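Local coordinates for homoaconitase large subunit (PDB 4KP2), which forms the iron-sulfur-binding large subunit of a hydro-lyase that interconverts homocitrate and homoisocitrate through cis-homoaconitate, at residues 307-320 with 426-439. Residues are numbered along the deposited sequence; the frame is centred on the assembly and turned at random.
Sequences ISDVEGTEINQVFI and IAAISAVKGYITNK
Where the type II turn Val310-Thr313 meets the C-terminal tail, the two backbones form a single beta bridge, Glu314 opposite Tyr435. Ile436 is gripped through both its polar backbone atoms: its N donates to Thr313 O (2.9 Å), while its O accepts from Gly312 N (3.0 Å), which lies in the carbonyl plane. Next to this bridge the buried Ile436 side chain lies alongside that of Thr313, CD1 against CB at 3.7 Å. Chi1 of -59° leaves CG2 anti to the backbone N, and this methyl meets Ile307 CD1 and Val310 CG2, while CG1 meets Ile315 CG2. This part of the chain is an alpha-beta-alpha three-layer sandwich, with strand 317-320 in the middle of a parallel five-stranded sheet and nearly antiparallel (152°) to helix 426-433; the helix's small alanines are consistent with the 8.5 Å approach of the two short axes. Val318 spans one helical turn, CG1 on Ala427 CB (3.8 Å) and CG2 on Ala431 CB, while Ile320 CG1 presses on Ala427 CB. Gly434, with positive phi, ends the helix and turns the chain toward the bridge. Further along the tail, Thr437 OG1 donates to Glu311 OE2 (3.2 Å) from above the carboxylate plane and accepts from Lys439 N in an ST turn; a valine here would probably leave both the carboxylate and that N-H without this partner. Ile307 CG1 packs on Asn438 CB (3.7 Å); the ND2 of Asn438 is hydrogen-bonded to Glu293.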
# COMPACT_ATOMS: atom_id res chain seq x y z
N ILE A 307 3.41 -6.45 30.51
CA ILE A 307 4.41 -6.84 29.52
C ILE A 307 5.28 -8.01 29.97
O ILE A 307 5.78 -8.79 29.15
CB ILE A 307 5.29 -5.64 29.10
CG1 ILE A 307 6.21 -6.01 27.94
CG2 ILE A 307 6.08 -5.11 30.28
CD1 ILE A 307 5.48 -6.47 26.70
N SER A 308 5.44 -8.15 31.28
CA SER A 308 6.26 -9.22 31.85
C SER A 308 5.58 -10.58 31.74
O SER A 308 6.23 -11.62 31.86
CB SER A 308 6.58 -8.92 33.32
OG SER A 308 5.39 -8.78 34.08
N ASP A 309 4.27 -10.58 31.52
CA ASP A 309 3.51 -11.82 31.48
C ASP A 309 3.33 -12.39 30.07
O ASP A 309 2.87 -13.52 29.92
CB ASP A 309 2.14 -11.64 32.15
CG ASP A 309 2.23 -11.62 33.66
OD1 ASP A 309 3.35 -11.44 34.19
OD2 ASP A 309 1.18 -11.78 34.32
N VAL A 310 3.67 -11.61 29.06
CA VAL A 310 3.55 -12.06 27.68
C VAL A 310 4.85 -11.91 26.91
O VAL A 310 4.89 -12.11 25.69
CB VAL A 310 2.43 -11.30 26.93
CG1 VAL A 310 1.08 -11.58 27.56
CG2 VAL A 310 2.72 -9.81 26.91
N GLU A 311 5.92 -11.57 27.62
CA GLU A 311 7.22 -11.40 26.98
C GLU A 311 7.80 -12.73 26.52
O GLU A 311 8.02 -13.63 27.33
CB GLU A 311 8.20 -10.69 27.92
CG GLU A 311 9.54 -10.38 27.29
CD GLU A 311 10.40 -9.50 28.16
OE1 GLU A 311 9.96 -9.14 29.27
OE2 GLU A 311 11.53 -9.16 27.74
N GLY A 312 8.04 -12.85 25.22
CA GLY A 312 8.58 -14.07 24.65
C GLY A 312 7.63 -14.66 23.62
O GLY A 312 7.96 -15.64 22.95
N THR A 313 6.45 -14.07 23.51
CA THR A 313 5.43 -14.54 22.58
C THR A 313 5.86 -14.30 21.13
O THR A 313 6.13 -13.17 20.73
CB THR A 313 4.08 -13.84 22.82
OG1 THR A 313 3.68 -14.04 24.18
CG2 THR A 313 3.02 -14.40 21.89
N GLU A 314 5.93 -15.38 20.36
CA GLU A 314 6.34 -15.30 18.97
C GLU A 314 5.29 -14.58 18.11
O GLU A 314 4.12 -14.95 18.12
CB GLU A 314 6.59 -16.70 18.40
CG GLU A 314 6.89 -16.71 16.91
CD GLU A 314 6.93 -18.11 16.33
OE1 GLU A 314 6.83 -19.08 17.12
OE2 GLU A 314 7.04 -18.24 15.10
N ILE A 315 5.73 -13.56 17.39
CA ILE A 315 4.86 -12.85 16.46
C ILE A 315 5.32 -13.03 15.02
O ILE A 315 6.52 -13.17 14.75
CB ILE A 315 4.75 -11.35 16.81
CG1 ILE A 315 6.13 -10.77 17.13
CG2 ILE A 315 3.82 -11.14 17.98
CD1 ILE A 315 6.84 -10.16 15.95
N ASN A 316 4.37 -13.02 14.09
CA ASN A 316 4.69 -13.22 12.68
C ASN A 316 4.45 -11.97 11.85
O ASN A 316 4.90 -11.88 10.71
CB ASN A 316 3.87 -14.39 12.12
CG ASN A 316 3.96 -15.63 12.98
OD1 ASN A 316 2.95 -16.13 13.48
ND2 ASN A 316 5.18 -16.14 13.17
N GLN A 317 3.73 -11.01 12.42
CA GLN A 317 3.43 -9.76 11.72
C GLN A 317 3.22 -8.63 12.72
O GLN A 317 2.72 -8.85 13.82
CB GLN A 317 2.20 -9.93 10.83
CG GLN A 317 1.89 -8.73 9.95
CD GLN A 317 0.66 -8.93 9.08
OE1 GLN A 317 0.77 -9.34 7.93
NE2 GLN A 317 -0.51 -8.64 9.63
N VAL A 318 3.61 -7.42 12.34
CA VAL A 318 3.41 -6.25 13.19
C VAL A 318 2.83 -5.10 12.38
O VAL A 318 3.40 -4.70 11.36
CB VAL A 318 4.72 -5.79 13.85
CG1 VAL A 318 4.50 -4.50 14.62
CG2 VAL A 318 5.27 -6.87 14.77
N PHE A 319 1.70 -4.58 12.83
CA PHE A 319 1.09 -3.43 12.17
C PHE A 319 1.14 -2.18 13.04
O PHE A 319 0.82 -2.22 14.23
CB PHE A 319 -0.36 -3.73 11.78
CG PHE A 319 -1.11 -2.53 11.29
CD1 PHE A 319 -0.71 -1.87 10.13
CD2 PHE A 319 -2.20 -2.04 11.99
CE1 PHE A 319 -1.40 -0.76 9.68
CE2 PHE A 319 -2.89 -0.93 11.54
CZ PHE A 319 -2.49 -0.29 10.39
N ILE A 320 1.55 -1.07 12.44
CA ILE A 320 1.63 0.20 13.14
C ILE A 320 0.98 1.31 12.33
O ILE A 320 1.47 1.68 11.26
CB ILE A 320 3.09 0.60 13.41
CG1 ILE A 320 3.78 -0.44 14.30
CG2 ILE A 320 3.16 1.97 14.06
CD1 ILE A 320 5.23 -0.12 14.59
N ILE A 426 6.26 -0.66 21.71
CA ILE A 426 6.38 -2.11 21.85
C ILE A 426 6.26 -2.81 20.50
O ILE A 426 6.93 -3.81 20.25
CB ILE A 426 5.31 -2.66 22.82
CG1 ILE A 426 5.39 -1.93 24.17
CG2 ILE A 426 5.48 -4.16 23.03
CD1 ILE A 426 4.38 -2.42 25.18
N ALA A 427 5.40 -2.27 19.64
CA ALA A 427 5.20 -2.83 18.31
C ALA A 427 6.48 -2.79 17.48
O ALA A 427 6.81 -3.74 16.78
CB ALA A 427 4.07 -2.10 17.59
N ALA A 428 7.19 -1.67 17.58
CA ALA A 428 8.44 -1.50 16.85
C ALA A 428 9.53 -2.43 17.39
O ALA A 428 10.24 -3.08 16.63
CB ALA A 428 8.90 -0.06 16.91
N ILE A 429 9.65 -2.47 18.71
CA ILE A 429 10.65 -3.30 19.37
C ILE A 429 10.42 -4.79 19.09
O ILE A 429 11.36 -5.53 18.80
CB ILE A 429 10.66 -3.07 20.89
CG1 ILE A 429 10.98 -1.61 21.21
CG2 ILE A 429 11.66 -3.99 21.58
CD1 ILE A 429 10.91 -1.28 22.68
N SER A 430 9.16 -5.21 19.16
CA SER A 430 8.81 -6.60 18.92
C SER A 430 9.04 -7.00 17.46
O SER A 430 9.28 -8.16 17.16
CB SER A 430 7.36 -6.88 19.32
OG SER A 430 7.14 -6.54 20.68
N ALA A 431 8.95 -6.02 16.57
CA ALA A 431 9.21 -6.25 15.15
C ALA A 431 10.70 -6.45 14.91
O ALA A 431 11.10 -7.14 13.98
CB ALA A 431 8.68 -5.09 14.32
N VAL A 432 11.51 -5.83 15.77
CA VAL A 432 12.96 -5.94 15.67
C VAL A 432 13.44 -7.30 16.17
O VAL A 432 14.24 -7.96 15.50
CB VAL A 432 13.66 -4.83 16.48
CG1 VAL A 432 15.16 -5.08 16.54
CG2 VAL A 432 13.36 -3.47 15.88
N LYS A 433 12.95 -7.71 17.33
CA LYS A 433 13.43 -8.94 17.97
C LYS A 433 12.61 -10.17 17.58
O LYS A 433 13.00 -11.30 17.88
CB LYS A 433 13.45 -8.77 19.49
CG LYS A 433 14.25 -7.57 19.96
CD LYS A 433 14.47 -7.60 21.46
CE LYS A 433 15.33 -8.78 21.87
NZ LYS A 433 15.53 -8.83 23.34
N GLY A 434 11.49 -9.95 16.91
CA GLY A 434 10.68 -11.05 16.41
C GLY A 434 9.72 -11.64 17.42
O GLY A 434 9.01 -12.61 17.13
N TYR A 435 9.69 -11.06 18.62
CA TYR A 435 8.77 -11.52 19.65
C TYR A 435 8.34 -10.36 20.55
O TYR A 435 9.04 -9.36 20.66
CB TYR A 435 9.39 -12.64 20.48
CG TYR A 435 10.60 -12.23 21.30
CD1 TYR A 435 11.87 -12.23 20.74
CD2 TYR A 435 10.46 -11.86 22.63
CE1 TYR A 435 12.97 -11.85 21.48
CE2 TYR A 435 11.56 -11.49 23.38
CZ TYR A 435 12.81 -11.49 22.80
OH TYR A 435 13.90 -11.11 23.55
N ILE A 436 7.19 -10.51 21.19
CA ILE A 436 6.66 -9.48 22.08
C ILE A 436 7.61 -9.23 23.25
O ILE A 436 7.77 -10.08 24.12
CB ILE A 436 5.28 -9.86 22.63
CG1 ILE A 436 4.28 -10.07 21.49
CG2 ILE A 436 4.77 -8.78 23.59
CD1 ILE A 436 2.88 -10.40 21.95
N THR A 437 8.24 -8.06 23.25
CA THR A 437 9.19 -7.71 24.29
C THR A 437 9.15 -6.22 24.59
O THR A 437 8.39 -5.47 23.98
CB THR A 437 10.63 -8.11 23.90
OG1 THR A 437 11.54 -7.67 24.92
CG2 THR A 437 11.01 -7.47 22.58
N ASN A 438 9.98 -5.80 25.54
CA ASN A 438 10.00 -4.41 25.96
C ASN A 438 11.40 -3.80 25.88
O ASN A 438 11.56 -2.58 25.92
CB ASN A 438 9.46 -4.29 27.39
CG ASN A 438 9.01 -2.88 27.72
OD1 ASN A 438 8.69 -2.09 26.83
ND2 ASN A 438 8.97 -2.56 29.00
N LYS A 439 12.40 -4.66 25.76
CA LYS A 439 13.79 -4.22 25.70
C LYS A 439 14.40 -4.48 24.33
O LYS A 439 15.21 -3.69 23.84
CB LYS A 439 14.62 -4.91 26.79
CG LYS A 439 14.12 -4.65 28.20
CD LYS A 439 14.87 -5.49 29.22
CE LYS A 439 14.63 -6.98 28.99
NZ LYS A 439 15.31 -7.81 30.02